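Local structure of transmembrane protein (Bartonella henselae, 3PAM) at residues L26-F40 / V143-I156. The protein probably serves, as part of a longer chain of which this is one domain, as the solute-binding component of an ABC-type oligopeptide transport system. Sequence-based numbering, arbitrary orientation.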
ATOM      1  N   LEU A  26       6.305   4.837   5.633  1.00 33.86           N
ATOM      2  CA  LEU A  26       5.090   4.937   6.444  1.00 33.48           C
ATOM      3  C   LEU A  26       4.478   3.566   6.684  1.00 33.63           C
ATOM      4  O   LEU A  26       3.940   3.303   7.766  1.00 34.58           O
ATOM      5  CB  LEU A  26       4.041   5.874   5.820  1.00 32.71           C
ATOM      6  CG  LEU A  26       4.337   7.375   5.703  1.00 33.19           C
ATOM      7  CD1 LEU A  26       3.128   8.198   6.035  1.00 31.96           C
ATOM      8  CD2 LEU A  26       5.493   7.838   6.537  1.00 32.39           C
ATOM      9  N   SER A  27       4.557   2.709   5.663  1.00 33.07           N
ATOM     10  CA  SER A  27       4.137   1.330   5.746  1.00 34.08           C
ATOM     11  C   SER A  27       4.851   0.599   6.873  1.00 36.39           C
ATOM     12  O   SER A  27       4.226  -0.069   7.677  1.00 37.21           O
ATOM     13  CB  SER A  27       4.370   0.615   4.426  1.00 34.23           C
ATOM     14  OG  SER A  27       3.728  -0.653   4.440  1.00 37.27           O
ATOM     15  N   ILE A  28       6.165   0.756   6.945  1.00 37.93           N
ATOM     16  CA  ILE A  28       6.940   0.159   8.026  1.00 40.81           C
ATOM     17  C   ILE A  28       6.558   0.720   9.407  1.00 41.50           C
ATOM     18  O   ILE A  28       6.482  -0.022  10.384  1.00 44.24           O
ATOM     19  CB  ILE A  28       8.444   0.343   7.777  1.00 42.29           C
ATOM     20  CG1 ILE A  28       8.827  -0.314   6.448  1.00 41.43           C
ATOM     21  CG2 ILE A  28       9.248  -0.217   8.946  1.00 45.79           C
ATOM     22  CD1 ILE A  28      10.277  -0.086   6.047  1.00 43.56           C
ATOM     23  N   LEU A  29       6.318   2.026   9.472  1.00 39.45           N
ATOM     24  CA  LEU A  29       5.985   2.709  10.719  1.00 40.16           C
ATOM     25  C   LEU A  29       4.705   2.202  11.375  1.00 40.36           C
ATOM     26  O   LEU A  29       4.493   2.356  12.587  1.00 43.16           O
ATOM     27  CB  LEU A  29       5.853   4.216  10.470  1.00 38.78           C
ATOM     28  CG  LEU A  29       7.137   5.034  10.427  1.00 38.38           C
ATOM     29  CD1 LEU A  29       6.951   6.332   9.676  1.00 37.11           C
ATOM     30  CD2 LEU A  29       7.527   5.312  11.844  1.00 43.83           C
ATOM     31  N   PHE A  30       3.842   1.602  10.586  1.00 38.36           N
ATOM     32  CA  PHE A  30       2.622   1.091  11.128  1.00 38.33           C
ATOM     33  C   PHE A  30       2.905  -0.246  11.774  1.00 40.94           C
ATOM     34  O   PHE A  30       3.538  -1.119  11.168  1.00 40.88           O
ATOM     35  CB  PHE A  30       1.532   0.993  10.066  1.00 36.46           C
ATOM     36  CG  PHE A  30       0.312   0.272  10.531  1.00 37.47           C
ATOM     37  CD1 PHE A  30      -0.493   0.815  11.531  1.00 38.58           C
ATOM     38  CD2 PHE A  30      -0.019  -0.968   9.988  1.00 37.90           C
ATOM     39  CE1 PHE A  30      -1.630   0.140  11.972  1.00 41.84           C
ATOM     40  CE2 PHE A  30      -1.163  -1.660  10.410  1.00 40.56           C
ATOM     41  CZ  PHE A  30      -1.973  -1.114  11.396  1.00 42.26           C
ATOM     42  N   ASP A  31       2.420  -0.357  13.014  1.00 42.76           N
ATOM     43  CA  ASP A  31       2.609  -1.497  13.884  1.00 46.98           C
ATOM     44  C   ASP A  31       1.311  -2.292  13.968  1.00 48.08           C
ATOM     45  O   ASP A  31       0.444  -2.002  14.807  1.00 49.24           O
ATOM     46  CB  ASP A  31       3.021  -0.992  15.285  1.00 49.54           C
ATOM     47  CG  ASP A  31       3.152  -2.105  16.305  1.00 54.65           C
ATOM     48  OD1 ASP A  31       2.705  -3.234  16.018  1.00 57.37           O
ATOM     49  OD2 ASP A  31       3.711  -1.862  17.405  1.00 58.77           O
ATOM     50  N   PHE A  32       1.188  -3.302  13.107  1.00 48.56           N
ATOM     51  CA  PHE A  32      -0.012  -4.149  13.042  1.00 49.48           C
ATOM     52  C   PHE A  32      -0.214  -5.010  14.277  1.00 53.49           C
ATOM     53  O   PHE A  32      -1.357  -5.211  14.717  1.00 55.01           O
ATOM     54  CB  PHE A  32      -0.003  -5.026  11.786  1.00 49.57           C
ATOM     55  CG  PHE A  32      -0.992  -6.143  11.826  1.00 51.62           C
ATOM     56  CD1 PHE A  32      -2.360  -5.875  11.832  1.00 51.42           C
ATOM     57  CD2 PHE A  32      -0.565  -7.464  11.879  1.00 53.97           C
ATOM     58  CE1 PHE A  32      -3.285  -6.902  11.904  1.00 53.37           C
ATOM     59  CE2 PHE A  32      -1.485  -8.495  11.939  1.00 57.18           C
ATOM     60  CZ  PHE A  32      -2.852  -8.212  11.942  1.00 56.69           C
ATOM     61  N   GLU A  33       0.883  -5.526  14.821  1.00 73.58           N
ATOM     62  CA  GLU A  33       0.832  -6.407  15.999  1.00 76.75           C
ATOM     63  C   GLU A  33       0.316  -5.718  17.256  1.00 77.97           C
ATOM     64  O   GLU A  33      -0.381  -6.343  18.052  1.00 80.46           O
ATOM     65  CB  GLU A  33       2.180  -7.103  16.249  1.00 77.36           C
ATOM     66  CG  GLU A  33       3.388  -6.387  15.674  1.00 75.02           C
ATOM     67  CD  GLU A  33       3.279  -6.120  14.176  1.00 72.86           C
ATOM     68  OE1 GLU A  33       3.330  -4.934  13.781  1.00 71.30           O
ATOM     69  OE2 GLU A  33       3.132  -7.086  13.396  1.00 73.19           O
ATOM     70  N   TRP A  34       0.639  -4.437  17.428  1.00 76.07           N
ATOM     71  CA  TRP A  34       0.026  -3.656  18.498  1.00 77.45           C
ATOM     72  C   TRP A  34      -1.485  -3.662  18.314  1.00 79.08           C
ATOM     73  O   TRP A  34      -2.227  -4.026  19.227  1.00 81.96           O
ATOM     74  CB  TRP A  34       0.544  -2.213  18.529  1.00 74.68           C
ATOM     75  CG  TRP A  34       0.163  -1.493  19.790  1.00 76.27           C
ATOM     76  CD1 TRP A  34       0.911  -1.390  20.925  1.00 76.50           C
ATOM     77  CD2 TRP A  34      -1.070  -0.802  20.060  1.00 77.57           C
ATOM     78  NE1 TRP A  34       0.233  -0.673  21.879  1.00 77.47           N
ATOM     79  CE2 TRP A  34      -0.985  -0.299  21.379  1.00 78.55           C
ATOM     80  CE3 TRP A  34      -2.230  -0.549  19.315  1.00 77.92           C
ATOM     81  CZ2 TRP A  34      -2.015   0.442  21.972  1.00 80.71           C
ATOM     82  CZ3 TRP A  34      -3.260   0.187  19.904  1.00 80.18           C
ATOM     83  CH2 TRP A  34      -3.142   0.674  21.222  1.00 82.00           C
ATOM     84  N   VAL A  35      -1.925  -3.266  17.122  1.00 77.26           N
ATOM     85  CA  VAL A  35      -3.344  -3.197  16.775  1.00 78.23           C
ATOM     86  C   VAL A  35      -4.033  -4.541  16.962  1.00 80.74           C
ATOM     87  O   VAL A  35      -5.107  -4.620  17.567  1.00 83.09           O
ATOM     88  CB  VAL A  35      -3.539  -2.670  15.321  1.00 74.75           C
ATOM     89  CG1 VAL A  35      -4.852  -3.160  14.706  1.00 74.05           C
ATOM     90  CG2 VAL A  35      -3.465  -1.149  15.295  1.00 72.34           C
ATOM     91  N   ASN A  36      -3.391  -5.593  16.463  1.00 80.16           N
ATOM     92  CA  ASN A  36      -3.969  -6.927  16.486  1.00 81.65           C
ATOM     93  C   ASN A  36      -4.169  -7.463  17.898  1.00 84.87           C
ATOM     94  O   ASN A  36      -5.172  -8.124  18.179  1.00 86.11           O
ATOM     95  CB  ASN A  36      -3.109  -7.893  15.675  1.00 79.93           C
ATOM     96  CG  ASN A  36      -3.913  -9.028  15.082  1.00 79.20           C
ATOM     97  OD1 ASN A  36      -5.136  -8.945  14.963  1.00 79.52           O
ATOM     98  ND2 ASN A  36      -3.227 -10.095  14.692  1.00 78.66           N
ATOM     99  N   HIS A  37      -3.217  -7.164  18.781  1.00 85.83           N
ATOM    100  CA  HIS A  37      -3.254  -7.644  20.157  1.00 88.19           C
ATOM    101  C   HIS A  37      -4.051  -6.713  21.061  1.00 90.37           C
ATOM    102  O   HIS A  37      -4.711  -7.169  21.997  1.00 92.09           O
ATOM    103  CB  HIS A  37      -1.840  -7.840  20.707  1.00 87.46           C
ATOM    104  N   HIS A  38      -4.003  -5.414  20.774  1.00 72.68           N
ATOM    105  CA  HIS A  38      -4.623  -4.421  21.656  1.00 73.57           C
ATOM    106  C   HIS A  38      -6.060  -4.001  21.301  1.00 72.31           C
ATOM    107  O   HIS A  38      -6.808  -3.566  22.175  1.00 73.16           O
ATOM    108  CB  HIS A  38      -3.720  -3.194  21.795  1.00 73.34           C
ATOM    109  CG  HIS A  38      -2.455  -3.459  22.550  1.00 75.96           C
ATOM    110  ND1 HIS A  38      -2.429  -3.629  23.920  1.00 79.37           N
ATOM    111  CD2 HIS A  38      -1.173  -3.578  22.132  1.00 76.36           C
ATOM    112  CE1 HIS A  38      -1.185  -3.843  24.310  1.00 81.75           C
ATOM    113  NE2 HIS A  38      -0.402  -3.816  23.245  1.00 80.07           N
ATOM    114  N   LEU A  39      -6.451  -4.118  20.034  1.00 70.56           N
ATOM    115  CA  LEU A  39      -7.818  -3.753  19.640  1.00 69.90           C
ATOM    116  C   LEU A  39      -8.634  -4.980  19.235  1.00 70.79           C
ATOM    117  O   LEU A  39      -9.864  -5.000  19.364  1.00 71.25           O
ATOM    118  CB  LEU A  39      -7.809  -2.705  18.521  1.00 67.43           C
ATOM    119  N   PHE A  40      -7.932  -5.999  18.753  1.00 70.96           N
ATOM    120  CA  PHE A  40      -8.540  -7.281  18.448  1.00 72.45           C
ATOM    121  C   PHE A  40      -7.941  -8.322  19.383  1.00 75.54           C
ATOM    122  O   PHE A  40      -7.059  -8.001  20.185  1.00 76.87           O
ATOM    123  CB  PHE A  40      -8.323  -7.622  16.971  1.00 70.60           C
ATOM    124  CG  PHE A  40      -8.604  -6.469  16.049  1.00 67.29           C
ATOM    125  CD1 PHE A  40      -9.841  -5.830  16.075  1.00 66.72           C
ATOM    126  CD2 PHE A  40      -7.626  -6.001  15.181  1.00 64.36           C
ATOM    127  CE1 PHE A  40     -10.106  -4.756  15.247  1.00 65.37           C
ATOM    128  CE2 PHE A  40      -7.884  -4.930  14.342  1.00 62.25           C
ATOM    129  CZ  PHE A  40      -9.121  -4.301  14.372  1.00 62.73           C
ATOM    130  N   VAL A 143      -8.216   2.111  14.328  1.00 43.38           N
ATOM    131  CA  VAL A 143      -7.008   1.660  13.636  1.00 41.73           C
ATOM    132  C   VAL A 143      -6.184   2.859  13.147  1.00 38.68           C
ATOM    133  O   VAL A 143      -4.950   2.860  13.230  1.00 37.22           O
ATOM    134  CB  VAL A 143      -7.329   0.718  12.440  1.00 43.68           C
ATOM    135  CG1 VAL A 143      -6.064   0.400  11.620  1.00 41.15           C
ATOM    136  CG2 VAL A 143      -7.960  -0.560  12.925  1.00 46.87           C
ATOM    137  N   ALA A 144      -6.886   3.869  12.642  1.00 37.57           N
ATOM    138  CA  ALA A 144      -6.264   5.082  12.154  1.00 35.37           C
ATOM    139  C   ALA A 144      -5.599   5.859  13.302  1.00 34.47           C
ATOM    140  O   ALA A 144      -4.548   6.477  13.116  1.00 33.34           O
ATOM    141  CB  ALA A 144      -7.271   5.942  11.411  1.00 34.38           C
ATOM    142  N   LEU A 145      -6.211   5.806  14.477  1.00 35.52           N
ATOM    143  CA  LEU A 145      -5.707   6.498  15.660  1.00 34.74           C
ATOM    144  C   LEU A 145      -4.456   5.827  16.181  1.00 36.01           C
ATOM    145  O   LEU A 145      -3.528   6.498  16.630  1.00 36.98           O
ATOM    146  CB  LEU A 145      -6.781   6.544  16.738  1.00 35.35           C
ATOM    147  CG  LEU A 145      -7.907   7.569  16.568  1.00 33.21           C
ATOM    148  CD1 LEU A 145      -9.037   7.256  17.536  1.00 30.72           C
ATOM    149  CD2 LEU A 145      -7.363   8.995  16.778  1.00 28.92           C
ATOM    150  N   ALA A 146      -4.420   4.503  16.103  1.00 37.00           N
ATOM    151  CA  ALA A 146      -3.207   3.750  16.401  1.00 37.64           C
ATOM    152  C   ALA A 146      -2.086   4.094  15.414  1.00 36.55           C
ATOM    153  O   ALA A 146      -0.937   4.238  15.799  1.00 37.81           O
ATOM    154  CB  ALA A 146      -3.507   2.252  16.377  1.00 39.19           C
ATOM    155  N   PHE A 147      -2.417   4.219  14.134  1.00 35.86           N
ATOM    156  CA  PHE A 147      -1.427   4.642  13.138  1.00 34.79           C
ATOM    157  C   PHE A 147      -0.918   6.038  13.477  1.00 33.94           C
ATOM    158  O   PHE A 147       0.278   6.280  13.430  1.00 34.64           O
ATOM    159  CB  PHE A 147      -2.009   4.576  11.720  1.00 33.35           C
ATOM    160  CG  PHE A 147      -0.980   4.686  10.614  1.00 32.05           C
ATOM    161  CD1 PHE A 147       0.348   4.336  10.809  1.00 32.86           C
ATOM    162  CD2 PHE A 147      -1.364   5.107   9.353  1.00 31.39           C
ATOM    163  CE1 PHE A 147       1.273   4.445   9.756  1.00 33.77           C
ATOM    164  CE2 PHE A 147      -0.443   5.202   8.311  1.00 31.03           C
ATOM    165  CZ  PHE A 147       0.869   4.876   8.507  1.00 28.37           C
ATOM    166  N   GLN A 148      -1.829   6.928  13.868  1.00 39.18           N
ATOM    167  CA  GLN A 148      -1.487   8.305  14.236  1.00 38.46           C
ATOM    168  C   GLN A 148      -0.357   8.346  15.270  1.00 39.55           C
ATOM    169  O   GLN A 148       0.622   9.082  15.104  1.00 39.30           O
ATOM    170  CB  GLN A 148      -2.723   9.050  14.749  1.00 39.32           C
ATOM    171  CG  GLN A 148      -2.435  10.432  15.376  1.00 38.49           C
ATOM    172  CD  GLN A 148      -3.700  11.125  15.811  1.00 41.60           C
ATOM    173  OE1 GLN A 148      -4.134  12.093  15.192  1.00 43.78           O
ATOM    174  NE2 GLN A 148      -4.319  10.620  16.870  1.00 43.27           N
ATOM    175  N   SER A 149      -0.499   7.524  16.310  1.00 41.80           N
ATOM    176  CA  SER A 149       0.491   7.386  17.378  1.00 43.19           C
ATOM    177  C   SER A 149       1.871   6.911  16.892  1.00 42.82           C
ATOM    178  O   SER A 149       2.906   7.426  17.327  1.00 43.42           O
ATOM    179  CB  SER A 149      -0.042   6.430  18.438  1.00 45.80           C
ATOM    180  OG  SER A 149       1.022   5.909  19.206  1.00 49.65           O
ATOM    181  N   ASN A 150       1.880   5.899  16.032  1.00 42.55           N
ATOM    182  CA  ASN A 150       3.101   5.459  15.375  1.00 42.94           C
ATOM    183  C   ASN A 150       3.789   6.609  14.614  1.00 40.21           C
ATOM    184  O   ASN A 150       5.003   6.736  14.667  1.00 40.87           O
ATOM    185  CB  ASN A 150       2.819   4.302  14.411  1.00 43.77           C
ATOM    186  CG  ASN A 150       2.115   3.138  15.079  1.00 47.95           C
ATOM    187  OD1 ASN A 150       2.147   2.994  16.298  1.00 51.31           O
ATOM    188  ND2 ASN A 150       1.478   2.286  14.278  1.00 49.81           N
ATOM    189  N   LEU A 151       3.004   7.441  13.935  1.00 37.31           N
ATOM    190  CA  LEU A 151       3.552   8.453  13.040  1.00 35.40           C
ATOM    191  C   LEU A 151       4.063   9.658  13.810  1.00 35.29           C
ATOM    192  O   LEU A 151       5.042  10.289  13.385  1.00 35.08           O
ATOM    193  CB  LEU A 151       2.531   8.898  11.989  1.00 33.23           C
ATOM    194  CG  LEU A 151       2.067   7.892  10.936  1.00 33.24           C
ATOM    195  CD1 LEU A 151       0.764   8.392  10.267  1.00 29.69           C
ATOM    196  CD2 LEU A 151       3.148   7.602   9.893  1.00 31.46           C
ATOM    197  N   SER A 152       3.406   9.946  14.934  1.00 36.00           N
ATOM    198  CA  SER A 152       3.784  11.039  15.829  0.50 37.14           C
ATOM    199  C   SER A 152       5.216  10.865  16.335  1.00 38.89           C
ATOM    200  O   SER A 152       5.949  11.842  16.526  1.00 39.83           O
ATOM    201  CB  SER A 152       2.820  11.096  17.019  0.50 38.58           C
ATOM    202  OG  SER A 152       2.964  12.301  17.750  0.50 39.40           O
ATOM    203  N   ARG A 153       5.600   9.610  16.549  1.00 40.12           N
ATOM    204  CA  ARG A 153       6.909   9.267  17.087  1.00 43.28           C
ATOM    205  C   ARG A 153       8.089   9.671  16.176  1.00 43.09           C
ATOM    206  O   ARG A 153       9.226   9.740  16.651  1.00 44.78           O
ATOM    207  CB  ARG A 153       6.972   7.777  17.476  1.00 45.41           C
ATOM    208  N   LEU A 154       7.804   9.936  14.894  1.00 40.89           N
ATOM    209  CA  LEU A 154       8.789  10.486  13.945  1.00 40.51           C
ATOM    210  C   LEU A 154       8.400  11.886  13.450  1.00 39.33           C
ATOM    211  O   LEU A 154       8.824  12.309  12.382  1.00 39.75           O
ATOM    212  CB  LEU A 154       8.920   9.566  12.731  1.00 39.93           C
ATOM    213  CG  LEU A 154      10.083   8.587  12.566  1.00 43.46           C
ATOM    214  CD1 LEU A 154      10.097   7.535  13.636  1.00 45.34           C
ATOM    215  CD2 LEU A 154      10.001   7.938  11.199  1.00 42.86           C
ATOM    216  N   GLY A 155       7.551  12.585  14.183  1.00 39.39           N
ATOM    217  CA  GLY A 155       7.214  13.956  13.829  1.00 39.58           C
ATOM    218  C   GLY A 155       6.212  14.127  12.710  1.00 38.73           C
ATOM    219  O   GLY A 155       6.068  15.234  12.172  1.00 40.25           O
ATOM    220  N   ILE A 156       5.514  13.050  12.349  1.00 36.88           N
ATOM    221  CA  ILE A 156       4.461  13.121  11.349  1.00 35.19           C
ATOM    222  C   ILE A 156       3.079  13.318  12.011  1.00 35.54           C
ATOM    223  O   ILE A 156       2.681  12.548  12.877  1.00 35.18           O
ATOM    224  CB  ILE A 156       4.475  11.864  10.413  1.00 34.58           C
ATOM    225  CG1 ILE A 156       5.768  11.806   9.601  1.00 34.92           C
ATOM    226  CG2 ILE A 156       3.298  11.896   9.416  1.00 33.12           C
ATOM    227  CD1 ILE A 156       6.163  10.374   9.170  1.00 34.34           C
TER
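F30 turns the edge of its ring toward the face of F147 in an offset edge-to-face pair, centroids 5.4 Å apart and planes at 82°. CG of F30 lies anti to its backbone N (chi1 171°), which carries the ring out toward F147; F30 CB comes 3.5 Å from F147 CE1. The rim of F147 also meets L26 O, while L151 CD1 lies over its centre. Rings, offering a C-H edge to one neighbour and a face to another, suit this buried turn between helices 20-29 and 32-38.

D31 caps the second helix: its OD1 accepts from W34 N (2.8 Å), a first-turn N-H lacking an earlier helical carbonyl, and also hydrogen-bonds T92 OG1. N150 CB lies close to L29 O (3.1 Å). Branched aliphatic tips fill one end, L29 CD2 meeting L154 CD2 at 3.7 Å and L26 CD2 touching I156 CD1. G155, its positive phi easy for glycine, is C-prime of a Schellman motif (I156 N to L151 O, G155 N to S152 O). At the other end, small A146 lets V35 CG2 approach its CB to 3.6 Å.

Helices 32-38 and 143-152 run nearer antiparallel than parallel (140° between N-to-C directions), axes 10.3 Å apart at closest; strand 252-257 touches F30, V143 and F147, and helix 99-111 packs on L29 and L154.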